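Local coordinates for tannase (PDB 3WA7), which hydrolyses the galloyl ester and depside bonds of tannins, releasing gallic acid, as an enzyme of the alpha/beta-hydrolase fold, at residues 139-144 / 180-185; 217-222 / 334-339; 359-364 / 392-397. All blocks are in the same frame, centred on the assembly; numbering follows the deposited sequence.

Interaction 1: residues 139-144 / 180-185; sequences AIRYVK and YFEPAL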
loop_
_atom_site.group_PDB
_atom_site.type_symbol
_atom_site.label_atom_id
_atom_site.label_comp_id
_atom_site.label_asym_id
_atom_site.label_seq_id
_atom_site.Cartn_x
_atom_site.Cartn_y
_atom_site.Cartn_z
ATOM N N ALA A 139 -16.568 -1.939 -2.675
ATOM C CA ALA A 139 -16.848 -0.834 -1.763
ATOM C C ALA A 139 -16.908 0.478 -2.539
ATOM O O ALA A 139 -17.768 1.319 -2.285
ATOM C CB ALA A 139 -15.781 -0.759 -0.679
ATOM N N ILE A 140 -15.987 0.657 -3.481
ATOM C CA ILE A 140 -15.978 1.862 -4.298
ATOM C C ILE A 140 -17.258 1.924 -5.134
ATOM O O ILE A 140 -17.878 2.980 -5.250
ATOM C CB ILE A 140 -14.752 1.893 -5.230
ATOM C CG1 ILE A 140 -13.482 1.985 -4.384
ATOM C CG2 ILE A 140 -14.858 3.072 -6.207
ATOM C CD1 ILE A 140 -12.188 1.783 -5.174
ATOM N N ARG A 141 -17.664 0.796 -5.713
ATOM C CA ARG A 141 -18.888 0.785 -6.513
ATOM C C ARG A 141 -20.098 1.139 -5.654
ATOM O O ARG A 141 -21.000 1.838 -6.111
ATOM C CB ARG A 141 -19.096 -0.580 -7.179
ATOM C CG ARG A 141 -18.012 -0.898 -8.183
ATOM C CD ARG A 141 -18.347 -2.087 -9.061
ATOM N NE ARG A 141 -17.343 -2.203 -10.112
ATOM C CZ ARG A 141 -17.471 -2.944 -11.205
ATOM N NH1 ARG A 141 -18.571 -3.656 -11.411
ATOM N NH2 ARG A 141 -16.493 -2.960 -12.102
ATOM N N TYR A 142 -20.113 0.664 -4.413
ATOM C CA TYR A 142 -21.219 0.964 -3.506
ATOM C C TYR A 142 -21.308 2.476 -3.310
ATOM O O TYR A 142 -22.386 3.063 -3.382
ATOM C CB TYR A 142 -21.008 0.300 -2.142
ATOM C CG TYR A 142 -22.110 0.620 -1.155
ATOM C CD1 TYR A 142 -23.287 -0.131 -1.125
ATOM C CD2 TYR A 142 -22.005 1.718 -0.299
ATOM C CE1 TYR A 142 -24.336 0.208 -0.270
ATOM C CE2 TYR A 142 -23.048 2.066 0.557
ATOM C CZ TYR A 142 -24.208 1.309 0.564
ATOM O OH TYR A 142 -25.245 1.669 1.390
ATOM N N VAL A 143 -20.163 3.098 -3.056
ATOM C CA VAL A 143 -20.110 4.541 -2.844
ATOM C C VAL A 143 -20.581 5.318 -4.068
ATOM O O VAL A 143 -21.451 6.186 -3.963
ATOM C CB VAL A 143 -18.677 4.995 -2.482
ATOM C CG1 VAL A 143 -18.579 6.521 -2.503
ATOM C CG2 VAL A 143 -18.304 4.471 -1.106
ATOM N N LYS A 144 -20.014 4.999 -5.227
ATOM C CA LYS A 144 -20.364 5.699 -6.460
ATOM C C LYS A 144 -21.811 5.463 -6.885
ATOM O O LYS A 144 -22.454 6.363 -7.427
ATOM C CB LYS A 144 -19.387 5.308 -7.576
ATOM C CG LYS A 144 -17.934 5.643 -7.216
ATOM C CD LYS A 144 -16.961 5.454 -8.376
ATOM C CE LYS A 144 -17.058 6.575 -9.401
ATOM N NZ LYS A 144 -16.077 6.367 -10.518
ATOM N N TYR A 180 -11.198 -7.640 -15.908
ATOM C CA TYR A 180 -10.697 -8.836 -15.239
ATOM C C TYR A 180 -11.457 -9.171 -13.957
ATOM O O TYR A 180 -11.656 -10.340 -13.631
ATOM C CB TYR A 180 -9.213 -8.673 -14.894
ATOM C CG TYR A 180 -8.622 -9.893 -14.226
ATOM C CD1 TYR A 180 -8.166 -10.973 -14.982
ATOM C CD2 TYR A 180 -8.558 -9.988 -12.836
ATOM C CE1 TYR A 180 -7.662 -12.119 -14.369
ATOM C CE2 TYR A 180 -8.058 -11.129 -12.213
ATOM C CZ TYR A 180 -7.613 -12.190 -12.985
ATOM O OH TYR A 180 -7.134 -13.325 -12.373
ATOM N N PHE A 181 -11.888 -8.138 -13.240
ATOM C CA PHE A 181 -12.582 -8.325 -11.972
ATOM C C PHE A 181 -14.099 -8.383 -12.057
ATOM O O PHE A 181 -14.770 -8.591 -11.046
ATOM C CB PHE A 181 -12.174 -7.209 -11.004
ATOM C CG PHE A 181 -10.687 -7.016 -10.902
ATOM C CD1 PHE A 181 -10.015 -6.193 -11.802
ATOM C CD2 PHE A 181 -9.954 -7.691 -9.934
ATOM C CE1 PHE A 181 -8.629 -6.046 -11.737
ATOM C CE2 PHE A 181 -8.568 -7.554 -9.862
ATOM C CZ PHE A 181 -7.904 -6.728 -10.766
ATOM N N GLU A 182 -14.644 -8.218 -13.258
ATOM C CA GLU A 182 -16.090 -8.226 -13.419
ATOM C C GLU A 182 -16.751 -9.535 -12.979
ATOM O O GLU A 182 -17.767 -9.513 -12.288
ATOM C CB GLU A 182 -16.461 -7.896 -14.868
ATOM C CG GLU A 182 -17.835 -7.255 -15.015
ATOM C CD GLU A 182 -17.982 -5.989 -14.177
ATOM O OE1 GLU A 182 -17.109 -5.099 -14.274
ATOM O OE2 GLU A 182 -18.974 -5.879 -13.426
ATOM N N PRO A 183 -16.191 -10.691 -13.374
ATOM C CA PRO A 183 -16.817 -11.948 -12.953
ATOM C C PRO A 183 -16.969 -12.065 -11.433
ATOM O O PRO A 183 -18.025 -12.466 -10.935
ATOM C CB PRO A 183 -15.878 -13.004 -13.530
ATOM C CG PRO A 183 -15.432 -12.368 -14.806
ATOM C CD PRO A 183 -15.128 -10.945 -14.363
ATOM N N ALA A 184 -15.917 -11.710 -10.700
ATOM C CA ALA A 184 -15.943 -11.778 -9.241
ATOM C C ALA A 184 -16.964 -10.805 -8.652
ATOM O O ALA A 184 -17.706 -11.147 -7.729
ATOM C CB ALA A 184 -14.551 -11.481 -8.681
ATOM N N LEU A 185 -16.998 -9.590 -9.186
ATOM C CA LEU A 185 -17.928 -8.579 -8.701
ATOM C C LEU A 185 -19.372 -8.965 -9.003
ATOM O O LEU A 185 -20.277 -8.665 -8.224
ATOM C CB LEU A 185 -17.586 -7.222 -9.318
ATOM C CG LEU A 185 -16.263 -6.645 -8.800
ATOM C CD1 LEU A 185 -15.796 -5.503 -9.694
ATOM C CD2 LEU A 185 -16.450 -6.173 -7.362
#
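R141 reaches from helix 131-145 to E182, in the first turn of helix 182-188, and meets its carboxylate end-on, with one nitrogen to each oxygen. NH1 donates to E182 OE2 at 3.0 Å through the syn lone pair of that oxygen, and NH2 donates to E182 OE1 at 3.1 Å. Both bonds are fairly straight, close to 160°, and the two flat groups lie only 26° apart, the geometry of a bidentate salt bridge. The CA atoms of R141 and L185, the nearest pair across the contact, are still 9.7 Å apart, and this gap explains the shape of the arginine. Its CG stands anti to the carbonyl carbon, and the chain then runs extended from CG to NE, carrying the charge nearly its full length from the helix. E182 makes the opposite choice, folding at chi2 (56°) so that its carboxylate swings back toward R141. In this alpha/beta-hydrolase the bridge ties the helix that precedes strand 157-160 to a short helix that follows helix 164-174, the helix entered from a probable nucleophile elbow. L185, one turn beyond E182, lays CD1 over the centre of one guanidinium face, 3.4 Å from R141 CZ. A branched aliphatic residue suits this place, since the flat, poorly hydrated face of a guanidinium accepts a methyl group while its N-H rim stays available for anions. D195 uses the same rim, forming a second salt bridge with NH2, so NH2 of the buried arginine serves two acids, a setting that would probably favour its charged form.

Interaction 2: residues 217-222 / 334-339; sequences EWQFNG and AYLKSL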
loop_
_atom_site.group_PDB
_atom_site.type_symbol
_atom_site.label_atom_id
_atom_site.label_comp_id
_atom_site.label_asym_id
_atom_site.label_seq_id
_atom_site.Cartn_x
_atom_site.Cartn_y
_atom_site.Cartn_z
ATOM N N GLU A 217 17.310 -8.426 -3.392
ATOM C CA GLU A 217 18.687 -8.888 -3.451
ATOM C C GLU A 217 19.608 -7.906 -4.164
ATOM O O GLU A 217 20.800 -7.847 -3.867
ATOM C CB GLU A 217 18.749 -10.275 -4.087
ATOM C CG GLU A 217 18.010 -11.317 -3.260
ATOM C CD GLU A 217 18.311 -11.194 -1.773
ATOM O OE1 GLU A 217 19.502 -11.174 -1.400
ATOM O OE2 GLU A 217 17.358 -11.116 -0.971
ATOM N N TRP A 218 19.074 -7.137 -5.108
ATOM C CA TRP A 218 19.899 -6.134 -5.762
ATOM C C TRP A 218 20.343 -5.183 -4.651
ATOM O O TRP A 218 21.489 -4.734 -4.609
ATOM C CB TRP A 218 19.100 -5.340 -6.797
ATOM C CG TRP A 218 19.786 -4.058 -7.189
ATOM C CD1 TRP A 218 20.852 -3.920 -8.036
ATOM C CD2 TRP A 218 19.514 -2.750 -6.671
ATOM N NE1 TRP A 218 21.262 -2.606 -8.071
ATOM C CE2 TRP A 218 20.457 -1.868 -7.242
ATOM C CE3 TRP A 218 18.565 -2.239 -5.774
ATOM C CZ2 TRP A 218 20.482 -0.500 -6.946
ATOM C CZ3 TRP A 218 18.590 -0.874 -5.477
ATOM C CH2 TRP A 218 19.544 -0.023 -6.064
ATOM N N GLN A 219 19.422 -4.892 -3.738
ATOM C CA GLN A 219 19.710 -3.984 -2.637
ATOM C C GLN A 219 20.550 -4.566 -1.501
ATOM O O GLN A 219 21.496 -3.925 -1.035
ATOM C CB GLN A 219 18.406 -3.442 -2.058
ATOM C CG GLN A 219 18.609 -2.434 -0.930
ATOM C CD GLN A 219 17.318 -1.746 -0.543
ATOM O OE1 GLN A 219 16.601 -1.234 -1.400
ATOM N NE2 GLN A 219 17.019 -1.721 0.752
ATOM N N PHE A 220 20.230 -5.781 -1.068
ATOM C CA PHE A 220 20.944 -6.368 0.064
ATOM C C PHE A 220 21.983 -7.454 -0.186
ATOM O O PHE A 220 22.529 -8.008 0.766
ATOM C CB PHE A 220 19.927 -6.866 1.101
ATOM C CG PHE A 220 19.219 -5.758 1.838
ATOM C CD1 PHE A 220 17.845 -5.568 1.697
ATOM C CD2 PHE A 220 19.928 -4.909 2.684
ATOM C CE1 PHE A 220 17.187 -4.546 2.394
ATOM C CE2 PHE A 220 19.279 -3.885 3.384
ATOM C CZ PHE A 220 17.906 -3.707 3.238
ATOM N N ASN A 221 22.273 -7.766 -1.444
ATOM C CA ASN A 221 23.281 -8.783 -1.711
ATOM C C ASN A 221 24.586 -8.340 -1.060
ATOM O O ASN A 221 24.964 -7.171 -1.147
ATOM C CB ASN A 221 23.489 -8.967 -3.214
ATOM C CG ASN A 221 24.607 -9.938 -3.527
ATOM O OD1 ASN A 221 25.707 -9.536 -3.908
ATOM N ND2 ASN A 221 24.336 -11.230 -3.351
ATOM N N GLY A 222 25.272 -9.270 -0.405
ATOM C CA GLY A 222 26.521 -8.924 0.253
ATOM C C GLY A 222 26.341 -8.742 1.749
ATOM O O GLY A 222 27.305 -8.794 2.510
ATOM N N ALA A 334 27.378 1.163 2.186
ATOM C CA ALA A 334 27.639 1.380 3.605
ATOM C C ALA A 334 26.339 1.691 4.341
ATOM O O ALA A 334 26.106 1.189 5.440
ATOM C CB ALA A 334 28.635 2.520 3.792
ATOM N N TYR A 335 25.491 2.515 3.730
ATOM C CA TYR A 335 24.214 2.869 4.344
ATOM C C TYR A 335 23.344 1.628 4.534
ATOM O O TYR A 335 22.767 1.416 5.603
ATOM C CB TYR A 335 23.462 3.886 3.478
ATOM C CG TYR A 335 22.073 4.204 3.996
ATOM C CD1 TYR A 335 21.899 4.984 5.135
ATOM C CD2 TYR A 335 20.937 3.685 3.369
ATOM C CE1 TYR A 335 20.626 5.242 5.645
ATOM C CE2 TYR A 335 19.661 3.933 3.871
ATOM C CZ TYR A 335 19.516 4.714 5.012
ATOM O OH TYR A 335 18.261 4.965 5.522
ATOM N N LEU A 336 23.254 0.809 3.490
ATOM C CA LEU A 336 22.442 -0.401 3.552
ATOM C C LEU A 336 22.918 -1.371 4.625
ATOM O O LEU A 336 22.105 -1.988 5.316
ATOM C CB LEU A 336 22.418 -1.079 2.179
ATOM C CG LEU A 336 21.727 -0.193 1.136
ATOM C CD1 LEU A 336 21.903 -0.772 -0.253
ATOM C CD2 LEU A 336 20.245 -0.051 1.492
ATOM N N LYS A 337 24.233 -1.506 4.772
ATOM C CA LYS A 337 24.778 -2.397 5.789
ATOM C C LYS A 337 24.428 -1.846 7.170
ATOM O O LYS A 337 24.123 -2.598 8.098
ATOM C CB LYS A 337 26.298 -2.505 5.636
ATOM C CG LYS A 337 26.968 -3.395 6.671
ATOM C CD LYS A 337 28.471 -3.480 6.429
ATOM C CE LYS A 337 29.149 -4.353 7.475
ATOM N NZ LYS A 337 30.630 -4.400 7.287
ATOM N N SER A 338 24.473 -0.523 7.290
ATOM C CA SER A 338 24.166 0.157 8.542
ATOM C C SER A 338 22.680 0.017 8.872
ATOM O O SER A 338 22.304 -0.211 10.018
ATOM C CB SER A 338 24.547 1.640 8.430
ATOM O OG SER A 338 24.349 2.322 9.655
ATOM N N LEU A 339 21.841 0.142 7.850
ATOM C CA LEU A 339 20.394 0.032 8.014
ATOM C C LEU A 339 19.977 -1.395 8.383
ATOM O O LEU A 339 19.051 -1.599 9.173
ATOM C CB LEU A 339 19.705 0.451 6.716
ATOM C CG LEU A 339 18.178 0.411 6.703
ATOM C CD1 LEU A 339 17.622 1.297 7.814
ATOM C CD2 LEU A 339 17.684 0.872 5.343
#
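L336 of helix 332-339 points its side chain at the last turn of helix 209-220, where Q219 and F220 receive it. The course of L336 can be followed outward. CB, nearest its own backbone, lies beside the F220 ring, 4.4 Å from CE2. CG stands anti to the carbonyl carbon (chi1 -64°) and spreads the two methyls over Q219. CD1 approaches the backbone, coming to 3.3 Å from Q219 O, and also touches Q219 CG at 3.8 Å. CD2 takes the other branch and packs along the glutamine side chain, meeting CG and, at 3.7 Å, NE2. The two side chains pass at about a right angle, so the fork of the leucine rests across the extended chain of the glutamine.

Q219 is suited to this place because it has two characters. Its CG methylene gives the leucine an apolar surface, and CG also lies over one face of the F220 ring, so this one carbon touches the ring and, roughly at right angles to that, the leucine methyls. Its amide, being polar, needs partners, and OE1 finds them in S423 OG and F424 N, which fixes the rotation of the group. F220 turns a ring edge to the second helix: CE2 is 3.9 Å from L336 O, near the ring plane, where the slightly positive rim of a phenyl group can face a carbonyl oxygen.

Buried leucine, phenylalanine and the CG methylene of the glutamine thus close a small helix-to-helix interface. Both helices belong to the long excursion between the central-sheet strands 199-203 and 410-414, the kind of insertion by which alpha/beta-hydrolases commonly elaborate their fold.

Interaction 3: residues 359-364 / 392-397; sequences NLFGDA and QAINPL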
loop_
_atom_site.group_PDB
_atom_site.type_symbol
_atom_site.label_atom_id
_atom_site.label_comp_id
_atom_site.label_asym_id
_atom_site.label_seq_id
_atom_site.Cartn_x
_atom_site.Cartn_y
_atom_site.Cartn_z
ATOM N N ASN A 359 0.952 -17.267 0.859
ATOM C CA ASN A 359 -0.409 -17.540 1.321
ATOM C C ASN A 359 -1.418 -16.709 0.523
ATOM O O ASN A 359 -2.519 -17.170 0.231
ATOM C CB ASN A 359 -0.501 -17.213 2.816
ATOM C CG ASN A 359 -1.805 -17.660 3.452
ATOM O OD1 ASN A 359 -2.221 -17.096 4.464
ATOM N ND2 ASN A 359 -2.440 -18.686 2.886
ATOM N N LEU A 360 -1.039 -15.479 0.180
ATOM C CA LEU A 360 -1.905 -14.607 -0.614
ATOM C C LEU A 360 -2.217 -15.269 -1.953
ATOM O O LEU A 360 -3.348 -15.211 -2.440
ATOM C CB LEU A 360 -1.216 -13.260 -0.883
ATOM C CG LEU A 360 -1.839 -12.404 -1.994
ATOM C CD1 LEU A 360 -3.216 -11.904 -1.552
ATOM C CD2 LEU A 360 -0.913 -11.228 -2.319
ATOM N N PHE A 361 -1.205 -15.898 -2.546
ATOM C CA PHE A 361 -1.371 -16.544 -3.842
ATOM C C PHE A 361 -1.915 -17.969 -3.818
ATOM O O PHE A 361 -1.917 -18.658 -4.841
ATOM C CB PHE A 361 -0.058 -16.491 -4.628
ATOM C CG PHE A 361 0.196 -15.159 -5.289
ATOM C CD1 PHE A 361 1.201 -14.312 -4.830
ATOM C CD2 PHE A 361 -0.574 -14.754 -6.374
ATOM C CE1 PHE A 361 1.437 -13.081 -5.447
ATOM C CE2 PHE A 361 -0.349 -13.527 -6.999
ATOM C CZ PHE A 361 0.659 -12.690 -6.535
ATOM N N GLY A 362 -2.370 -18.419 -2.657
ATOM C CA GLY A 362 -2.960 -19.744 -2.594
ATOM C C GLY A 362 -4.359 -19.587 -3.164
ATOM O O GLY A 362 -4.766 -18.470 -3.493
ATOM N N ASP A 363 -5.096 -20.683 -3.310
ATOM C CA ASP A 363 -6.457 -20.598 -3.820
ATOM C C ASP A 363 -7.340 -21.645 -3.159
ATOM O O ASP A 363 -6.983 -22.189 -2.114
ATOM C CB ASP A 363 -6.498 -20.738 -5.352
ATOM C CG ASP A 363 -5.953 -22.066 -5.847
ATOM O OD1 ASP A 363 -5.717 -22.981 -5.031
ATOM O OD2 ASP A 363 -5.769 -22.194 -7.075
ATOM N N ALA A 364 -8.490 -21.923 -3.764
ATOM C CA ALA A 364 -9.429 -22.890 -3.212
ATOM C C ALA A 364 -8.822 -24.263 -2.957
ATOM O O ALA A 364 -9.321 -25.016 -2.118
ATOM C CB ALA A 364 -10.641 -23.019 -4.132
ATOM N N GLN A 392 -0.335 -10.767 -12.714
ATOM C CA GLN A 392 -0.316 -9.517 -13.466
ATOM C C GLN A 392 -1.475 -8.594 -13.079
ATOM O O GLN A 392 -1.304 -7.374 -12.941
ATOM C CB GLN A 392 -0.381 -9.824 -14.965
ATOM C CG GLN A 392 -0.414 -8.603 -15.861
ATOM C CD GLN A 392 -0.543 -8.969 -17.326
ATOM O OE1 GLN A 392 0.333 -9.621 -17.895
ATOM N NE2 GLN A 392 -1.643 -8.557 -17.942
ATOM N N ALA A 393 -2.650 -9.186 -12.895
ATOM C CA ALA A 393 -3.850 -8.439 -12.542
ATOM C C ALA A 393 -3.757 -7.676 -11.222
ATOM O O ALA A 393 -4.373 -6.617 -11.075
ATOM C CB ALA A 393 -5.054 -9.384 -12.507
ATOM N N ILE A 394 -3.000 -8.195 -10.259
ATOM C CA ILE A 394 -2.899 -7.499 -8.979
ATOM C C ILE A 394 -1.635 -6.656 -8.828
ATOM O O ILE A 394 -1.324 -6.184 -7.735
ATOM C CB ILE A 394 -3.005 -8.467 -7.772
ATOM C CG1 ILE A 394 -1.802 -9.406 -7.724
ATOM C CG2 ILE A 394 -4.311 -9.246 -7.850
ATOM C CD1 ILE A 394 -1.714 -10.173 -6.415
ATOM N N ASN A 395 -0.918 -6.465 -9.930
ATOM C CA ASN A 395 0.290 -5.645 -9.923
ATOM C C ASN A 395 -0.109 -4.289 -10.513
ATOM O O ASN A 395 -0.479 -4.201 -11.683
ATOM C CB ASN A 395 1.379 -6.287 -10.791
ATOM C CG ASN A 395 2.714 -5.558 -10.694
ATOM O OD1 ASN A 395 2.773 -4.394 -10.297
ATOM N ND2 ASN A 395 3.794 -6.240 -11.073
ATOM N N PRO A 396 -0.056 -3.218 -9.707
ATOM C CA PRO A 396 -0.427 -1.890 -10.207
ATOM C C PRO A 396 0.295 -1.500 -11.500
ATOM O O PRO A 396 -0.285 -0.861 -12.374
ATOM C CB PRO A 396 -0.060 -0.970 -9.043
ATOM C CG PRO A 396 -0.284 -1.841 -7.846
ATOM C CD PRO A 396 0.332 -3.154 -8.287
ATOM N N LEU A 397 1.558 -1.896 -11.615
ATOM C CA LEU A 397 2.361 -1.565 -12.788
ATOM C C LEU A 397 1.791 -2.064 -14.115
ATOM O O LEU A 397 1.969 -1.421 -15.150
ATOM C CB LEU A 397 3.782 -2.112 -12.619
ATOM C CG LEU A 397 4.575 -1.689 -11.379
ATOM C CD1 LEU A 397 5.990 -2.244 -11.490
ATOM C CD2 LEU A 397 4.611 -0.171 -11.256
#
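I394 sets CG1 between its backbone N and carbonyl carbon (chi1 66°), the crowded position, and then runs on extended through chi2 (168°), which pushes CD1 out toward F361. F361, with CG beside its own backbone N (chi1 -79°), sends its ring the other way, and the two side chains meet coming from opposite directions. The methyl touches the far end of the ring: I394 CD1 is 3.5 Å from F361 CZ and 3.7 Å from CE2, in an oblique approach. L360 adds a looser contact, its CD2 lying 4.3 Å from I394 CD1. Each partner stands where a helix ends, F361 after helix 356-360 and I394 after helix 388-393, and long apolar side chains bridge backbones whose nearest CA atoms are 10.5 Å apart. In the alpha/beta-hydrolase fold this joins part of the insertion to its core, because I394 also packs on L171 of helix 164-174, which follows the probable nucleophile elbow. L360 and F361 rest on L209, at the start of helix 209-220. Just beyond I394, N395 OD1 accepts a capping bond from L397 N at 3.1 Å, the donor lying above the carbonyl plane, while its ND2 is held by E210 and N208.

All three contacts are buried, yet their chemistry differs. Interaction 1 is ionic and joins helix 131-145, which lies against the central sheet, to helix 182-188; its glutamate is partly exposed while its arginine is buried. Interaction 3 is purely apolar, whereas interaction 2 mixes apolar packing with methyl and ring-edge contacts to carbonyl oxygens. Interaction 3 lies nearest the chain's centre, whereas interactions 1 and 2 are on opposite sides of it, their centres 41 Å apart. Interaction 3 touches interaction 1, where Y180 CE2 comes to 3.5 Å from A393 CB, and through helix 209-220, whose start it touches and whose far end belongs to interaction 2, it is connected to the other side.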